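Local coordinates for hypothetical protein (Legionella pneumophila subsp. pneumophila, PDB 4G2A) that is of unknown function but may bind a nutrient, and carries a DUF4424 region and a YARHG domain, at residues H20-G32 / S43-L56. Residues are numbered along the deposited sequence; the frame is centred on the assembly and turned at random.
Sequences HIKMVSELIRISG and SWHYNCNFTFKNTL. With SO4 (sulfate ion), chain D; SO4 (sulfate ion), chain E.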
loop_
_atom_site.group_PDB
_atom_site.type_symbol
_atom_site.label_atom_id
_atom_site.label_comp_id
_atom_site.label_asym_id
_atom_site.label_seq_id
_atom_site.Cartn_x
_atom_site.Cartn_y
_atom_site.Cartn_z
ATOM N N HIS A 20 0.213 -13.015 -29.416
ATOM C CA HIS A 20 1.596 -12.727 -29.739
ATOM C C HIS A 20 1.810 -11.216 -29.547
ATOM O O HIS A 20 2.186 -10.497 -30.470
ATOM C CB HIS A 20 1.926 -13.240 -31.143
ATOM C CG HIS A 20 1.968 -14.735 -31.211
ATOM N ND1 HIS A 20 3.165 -15.417 -31.338
ATOM C CD2 HIS A 20 0.962 -15.635 -31.100
ATOM C CE1 HIS A 20 2.848 -16.700 -31.328
ATOM N NE2 HIS A 20 1.536 -16.880 -31.172
ATOM N N ILE A 21 1.508 -10.748 -28.316
ATOM C CA ILE A 21 1.630 -9.368 -27.859
ATOM C C ILE A 21 2.589 -9.361 -26.673
ATOM O O ILE A 21 2.340 -10.065 -25.689
ATOM C CB ILE A 21 0.242 -8.738 -27.475
ATOM C CG1 ILE A 21 -0.857 -8.878 -28.580
ATOM C CG2 ILE A 21 0.395 -7.297 -26.930
ATOM C CD1 ILE A 21 -0.712 -8.010 -29.797
ATOM N N LYS A 22 3.677 -8.567 -26.755
ATOM C CA LYS A 22 4.643 -8.489 -25.656
ATOM C C LYS A 22 4.519 -7.162 -24.932
ATOM O O LYS A 22 4.221 -6.139 -25.542
ATOM C CB LYS A 22 6.094 -8.777 -26.109
ATOM C CG LYS A 22 6.715 -7.824 -27.109
ATOM C CD LYS A 22 8.130 -8.286 -27.490
ATOM C CE LYS A 22 8.842 -7.285 -28.376
ATOM N NZ LYS A 22 10.157 -7.787 -28.866
HETATM N N MSE A 23 4.683 -7.202 -23.609
HETATM C CA MSE A 23 4.645 -6.026 -22.744
HETATM C C MSE A 23 6.062 -5.508 -22.695
HETATM O O MSE A 23 6.940 -6.240 -22.261
HETATM C CB MSE A 23 4.090 -6.409 -21.373
HETATM C CG MSE A 23 3.504 -5.240 -20.640
HETATM SE SE MSE A 23 3.118 -5.746 -18.817
HETATM C CE MSE A 23 1.277 -6.156 -18.971
ATOM N N VAL A 24 6.331 -4.326 -23.259
ATOM C CA VAL A 24 7.709 -3.875 -23.380
ATOM C C VAL A 24 8.121 -2.863 -22.299
ATOM O O VAL A 24 9.312 -2.748 -22.020
ATOM C CB VAL A 24 8.048 -3.371 -24.805
ATOM C CG1 VAL A 24 8.089 -4.533 -25.796
ATOM C CG2 VAL A 24 7.066 -2.313 -25.271
ATOM N N SER A 25 7.162 -2.167 -21.674
ATOM C CA SER A 25 7.462 -1.213 -20.608
ATOM C C SER A 25 6.220 -0.882 -19.798
ATOM O O SER A 25 5.102 -0.998 -20.290
ATOM C CB SER A 25 8.075 0.073 -21.164
ATOM O OG SER A 25 7.083 0.974 -21.633
ATOM N N GLU A 26 6.433 -0.498 -18.537
ATOM C CA GLU A 26 5.395 -0.071 -17.590
ATOM C C GLU A 26 5.923 1.095 -16.772
ATOM O O GLU A 26 7.128 1.202 -16.542
ATOM C CB GLU A 26 4.934 -1.204 -16.642
ATOM C CG GLU A 26 4.629 -2.567 -17.267
ATOM C CD GLU A 26 5.868 -3.345 -17.674
ATOM O OE1 GLU A 26 6.825 -3.409 -16.871
ATOM O OE2 GLU A 26 5.918 -3.817 -18.832
ATOM N N LEU A 27 5.027 1.978 -16.358
ATOM C CA LEU A 27 5.317 3.141 -15.534
ATOM C C LEU A 27 4.200 3.169 -14.518
ATOM O O LEU A 27 3.084 3.551 -14.854
ATOM C CB LEU A 27 5.398 4.397 -16.419
ATOM C CG LEU A 27 5.732 5.730 -15.753
ATOM C CD1 LEU A 27 7.169 5.739 -15.206
ATOM C CD2 LEU A 27 5.571 6.873 -16.747
ATOM N N ILE A 28 4.457 2.635 -13.311
ATOM C CA ILE A 28 3.428 2.464 -12.296
ATOM C C ILE A 28 3.708 3.373 -11.084
ATOM O O ILE A 28 4.685 3.205 -10.350
ATOM C CB ILE A 28 3.328 0.950 -11.937
ATOM C CG1 ILE A 28 2.924 0.130 -13.206
ATOM C CG2 ILE A 28 2.338 0.706 -10.780
ATOM C CD1 ILE A 28 3.365 -1.318 -13.244
ATOM N N ARG A 29 2.819 4.335 -10.889
ATOM C CA ARG A 29 2.916 5.325 -9.824
ATOM C C ARG A 29 1.790 5.083 -8.853
ATOM O O ARG A 29 0.643 5.072 -9.264
ATOM C CB ARG A 29 2.866 6.745 -10.421
ATOM C CG ARG A 29 3.442 7.794 -9.505
ATOM C CD ARG A 29 3.334 9.150 -10.146
ATOM N NE ARG A 29 3.749 10.229 -9.252
ATOM C CZ ARG A 29 2.917 10.871 -8.447
ATOM N NH1 ARG A 29 1.630 10.550 -8.417
ATOM N NH2 ARG A 29 3.364 11.825 -7.651
ATOM N N ILE A 30 2.117 4.807 -7.585
ATOM C CA ILE A 30 1.147 4.493 -6.525
ATOM C C ILE A 30 1.333 5.567 -5.462
ATOM O O ILE A 30 2.408 5.671 -4.849
ATOM C CB ILE A 30 1.322 3.036 -5.992
ATOM C CG1 ILE A 30 1.354 1.999 -7.150
ATOM C CG2 ILE A 30 0.238 2.703 -4.973
ATOM C CD1 ILE A 30 1.569 0.505 -6.746
ATOM N N SER A 31 0.333 6.446 -5.343
ATOM C CA SER A 31 0.408 7.621 -4.467
ATOM C C SER A 31 -0.603 7.584 -3.324
ATOM O O SER A 31 -1.789 7.400 -3.568
ATOM C CB SER A 31 0.213 8.889 -5.287
ATOM O OG SER A 31 0.459 9.995 -4.441
ATOM N N GLY A 32 -0.117 7.793 -2.100
ATOM C CA GLY A 32 -0.912 7.775 -0.869
ATOM C C GLY A 32 -1.562 9.096 -0.506
ATOM O O GLY A 32 -1.023 10.163 -0.790
ATOM N N SER A 43 -6.024 6.084 1.287
ATOM C CA SER A 43 -6.208 5.601 -0.068
ATOM C C SER A 43 -4.887 5.614 -0.829
ATOM O O SER A 43 -3.932 6.281 -0.432
ATOM C CB SER A 43 -7.247 6.448 -0.804
ATOM O OG SER A 43 -6.993 7.840 -0.679
ATOM N N TRP A 44 -4.843 4.806 -1.895
ATOM C CA TRP A 44 -3.766 4.738 -2.863
ATOM C C TRP A 44 -4.341 5.057 -4.237
ATOM O O TRP A 44 -5.390 4.516 -4.614
ATOM C CB TRP A 44 -3.082 3.365 -2.858
ATOM C CG TRP A 44 -2.338 3.064 -1.595
ATOM C CD1 TRP A 44 -2.740 2.242 -0.589
ATOM C CD2 TRP A 44 -1.047 3.563 -1.218
ATOM N NE1 TRP A 44 -1.799 2.218 0.406
ATOM C CE2 TRP A 44 -0.738 3.010 0.042
ATOM C CE3 TRP A 44 -0.096 4.391 -1.843
ATOM C CZ2 TRP A 44 0.478 3.253 0.692
ATOM C CZ3 TRP A 44 1.092 4.672 -1.176
ATOM C CH2 TRP A 44 1.380 4.085 0.064
ATOM N N HIS A 45 -3.660 5.946 -4.970
ATOM C CA HIS A 45 -4.022 6.357 -6.325
ATOM C C HIS A 45 -2.983 5.815 -7.290
ATOM O O HIS A 45 -1.803 6.123 -7.179
ATOM C CB HIS A 45 -4.146 7.885 -6.414
ATOM C CG HIS A 45 -4.595 8.387 -7.751
ATOM N ND1 HIS A 45 -4.226 9.640 -8.204
ATOM C CD2 HIS A 45 -5.349 7.785 -8.701
ATOM C CE1 HIS A 45 -4.775 9.763 -9.400
ATOM N NE2 HIS A 45 -5.459 8.671 -9.739
ATOM N N TYR A 46 -3.434 4.987 -8.222
ATOM C CA TYR A 46 -2.597 4.317 -9.208
ATOM C C TYR A 46 -2.697 4.971 -10.567
ATOM O O TYR A 46 -3.801 5.079 -11.111
ATOM C CB TYR A 46 -3.010 2.836 -9.348
ATOM C CG TYR A 46 -2.937 2.010 -8.081
ATOM C CD1 TYR A 46 -3.875 2.176 -7.062
ATOM C CD2 TYR A 46 -2.032 0.963 -7.965
ATOM C CE1 TYR A 46 -3.841 1.386 -5.911
ATOM C CE2 TYR A 46 -1.996 0.161 -6.828
ATOM C CZ TYR A 46 -2.898 0.379 -5.799
ATOM O OH TYR A 46 -2.840 -0.414 -4.678
ATOM N N ASN A 47 -1.551 5.421 -11.116
ATOM C CA ASN A 47 -1.471 5.923 -12.487
ATOM C C ASN A 47 -0.508 4.976 -13.187
ATOM O O ASN A 47 0.679 4.939 -12.851
ATOM C CB ASN A 47 -1.045 7.373 -12.561
ATOM C CG ASN A 47 -2.048 8.338 -12.010
ATOM O OD1 ASN A 47 -1.976 8.737 -10.847
ATOM N ND2 ASN A 47 -2.920 8.840 -12.866
ATOM N N CYS A 48 -1.036 4.115 -14.056
ATOM C CA CYS A 48 -0.226 3.085 -14.692
ATOM C C CYS A 48 -0.214 3.229 -16.187
ATOM O O CYS A 48 -1.263 3.275 -16.802
ATOM C CB CYS A 48 -0.707 1.692 -14.296
ATOM S SG CYS A 48 -1.059 1.483 -12.533
ATOM N N ASN A 49 0.973 3.203 -16.774
ATOM C CA ASN A 49 1.130 3.225 -18.203
ATOM C C ASN A 49 1.777 1.928 -18.611
ATOM O O ASN A 49 2.567 1.379 -17.850
ATOM C CB ASN A 49 1.912 4.458 -18.704
ATOM C CG ASN A 49 1.563 4.741 -20.147
ATOM O OD1 ASN A 49 0.549 5.375 -20.442
ATOM N ND2 ASN A 49 2.337 4.200 -21.085
ATOM N N PHE A 50 1.392 1.407 -19.785
ATOM C CA PHE A 50 1.877 0.142 -20.327
ATOM C C PHE A 50 2.083 0.282 -21.808
ATOM O O PHE A 50 1.268 0.905 -22.499
ATOM C CB PHE A 50 0.889 -1.019 -20.063
ATOM C CG PHE A 50 0.277 -1.068 -18.689
ATOM C CD1 PHE A 50 0.929 -1.713 -17.641
ATOM C CD2 PHE A 50 -0.940 -0.450 -18.431
ATOM C CE1 PHE A 50 0.383 -1.711 -16.344
ATOM C CE2 PHE A 50 -1.484 -0.453 -17.143
ATOM C CZ PHE A 50 -0.820 -1.096 -16.110
ATOM N N THR A 51 3.154 -0.319 -22.304
ATOM C CA THR A 51 3.475 -0.298 -23.724
ATOM C C THR A 51 3.457 -1.744 -24.171
ATOM O O THR A 51 4.130 -2.579 -23.570
ATOM C CB THR A 51 4.824 0.424 -23.963
ATOM O OG1 THR A 51 4.832 1.682 -23.291
ATOM C CG2 THR A 51 5.121 0.644 -25.404
ATOM N N PHE A 52 2.650 -2.045 -25.169
ATOM C CA PHE A 52 2.504 -3.389 -25.731
ATOM C C PHE A 52 2.932 -3.393 -27.165
ATOM O O PHE A 52 2.644 -2.427 -27.872
ATOM C CB PHE A 52 1.045 -3.864 -25.648
ATOM C CG PHE A 52 0.525 -4.087 -24.251
ATOM C CD1 PHE A 52 0.695 -5.310 -23.617
ATOM C CD2 PHE A 52 -0.172 -3.089 -23.586
ATOM C CE1 PHE A 52 0.200 -5.519 -22.335
ATOM C CE2 PHE A 52 -0.670 -3.297 -22.306
ATOM C CZ PHE A 52 -0.496 -4.514 -21.689
ATOM N N LYS A 53 3.585 -4.468 -27.622
ATOM C CA LYS A 53 3.968 -4.560 -29.021
ATOM C C LYS A 53 3.403 -5.833 -29.695
ATOM O O LYS A 53 3.571 -6.948 -29.189
ATOM C CB LYS A 53 5.496 -4.486 -29.224
ATOM C CG LYS A 53 5.847 -4.245 -30.698
ATOM C CD LYS A 53 7.331 -4.279 -31.007
ATOM C CE LYS A 53 7.622 -4.433 -32.495
ATOM N NZ LYS A 53 7.615 -5.868 -32.925
ATOM N N ASN A 54 2.753 -5.640 -30.862
ATOM C CA ASN A 54 2.294 -6.722 -31.709
ATOM C C ASN A 54 3.533 -7.278 -32.432
ATOM O O ASN A 54 4.172 -6.546 -33.185
ATOM C CB ASN A 54 1.233 -6.227 -32.700
ATOM C CG ASN A 54 0.732 -7.305 -33.642
ATOM O OD1 ASN A 54 0.914 -8.495 -33.409
ATOM N ND2 ASN A 54 0.047 -6.919 -34.695
ATOM N N THR A 55 3.904 -8.541 -32.167
ATOM C CA THR A 55 5.109 -9.105 -32.772
ATOM C C THR A 55 4.818 -9.775 -34.121
ATOM O O THR A 55 5.761 -10.206 -34.797
ATOM C CB THR A 55 5.807 -10.066 -31.818
ATOM O OG1 THR A 55 4.987 -11.217 -31.631
ATOM C CG2 THR A 55 6.157 -9.417 -30.497
ATOM N N LEU A 56 3.529 -9.823 -34.527
ATOM C CA LEU A 56 3.074 -10.398 -35.799
ATOM C C LEU A 56 2.952 -9.336 -36.875
ATOM O O LEU A 56 2.462 -8.244 -36.604
ATOM C CB LEU A 56 1.712 -11.093 -35.631
ATOM C CG LEU A 56 1.611 -12.225 -34.629
ATOM C CD1 LEU A 56 0.187 -12.773 -34.593
ATOM C CD2 LEU A 56 2.588 -13.363 -34.962
HETATM S S SO4 D . 0.769 13.199 -5.870
HETATM O O1 SO4 D . -0.142 13.353 -4.733
HETATM O O2 SO4 D . 2.070 12.682 -5.418
HETATM O O3 SO4 D . 0.191 12.280 -6.845
HETATM O O4 SO4 D . 0.940 14.509 -6.501
HETATM S S SO4 E . 7.540 12.317 -8.516
HETATM O O1 SO4 E . 6.604 13.195 -7.807
HETATM O O2 SO4 E . 8.366 11.588 -7.547
HETATM O O3 SO4 E . 6.783 11.369 -9.351
HETATM O O4 SO4 E . 8.419 13.117 -9.373
HETATM O O HOH W 1 9.283 -7.885 -31.767
HETATM O O HOH W 2 5.323 2.693 -20.319
HETATM O O HOH W 3 -0.459 7.904 -8.723
#
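Ile30 lays CG2 over one face of the Tyr46 ring, 4.0 Å from CG2 to the ring centroid, a CH-pi contact in an antiparallel beta hairpin. The same methyl reaches Trp44 CE3 obliquely. Tyr46 also stacks with Tyr143 of strand 136-150. At the edge of the Phe50 ring, near its plane, lies Glu26 CG. The Glu26 chain turns at CG (chi2 74°), and OE1 is hydrogen-bonded to Thr175 OG1. Met23, a selenomethionine, runs beside Phe52 in the same direction. Its CE lies 3.6 Å from Phe52 CE1, and its SE sits obliquely to the ring, 5.4 Å from SE to the centroid, a Met-aromatic contact. Strands 21-33 and 43-54 are hydrogen-bonded along nearly their whole length. A beta bulge at Val24 shifts the register by one, and Val24 N still donates a hydrogen bond to Thr51 O at 2.8 Å. Ile28, Ile30, Cys48 and Phe50 pack against strand 155-160. On the other face, Lys22 NZ and Lys53 NZ both donate to one water, which probably eases their like charges. The Arg29 guanidinium meets two sulfates, probably from the crystallisation liquor, at its edge. NH1 and NH2 grip O3 and O2 of the chain D ion. Arg29 NE points almost straight at O3 of the chain E sulfate, 3.2 Å away (N-H...O 172°).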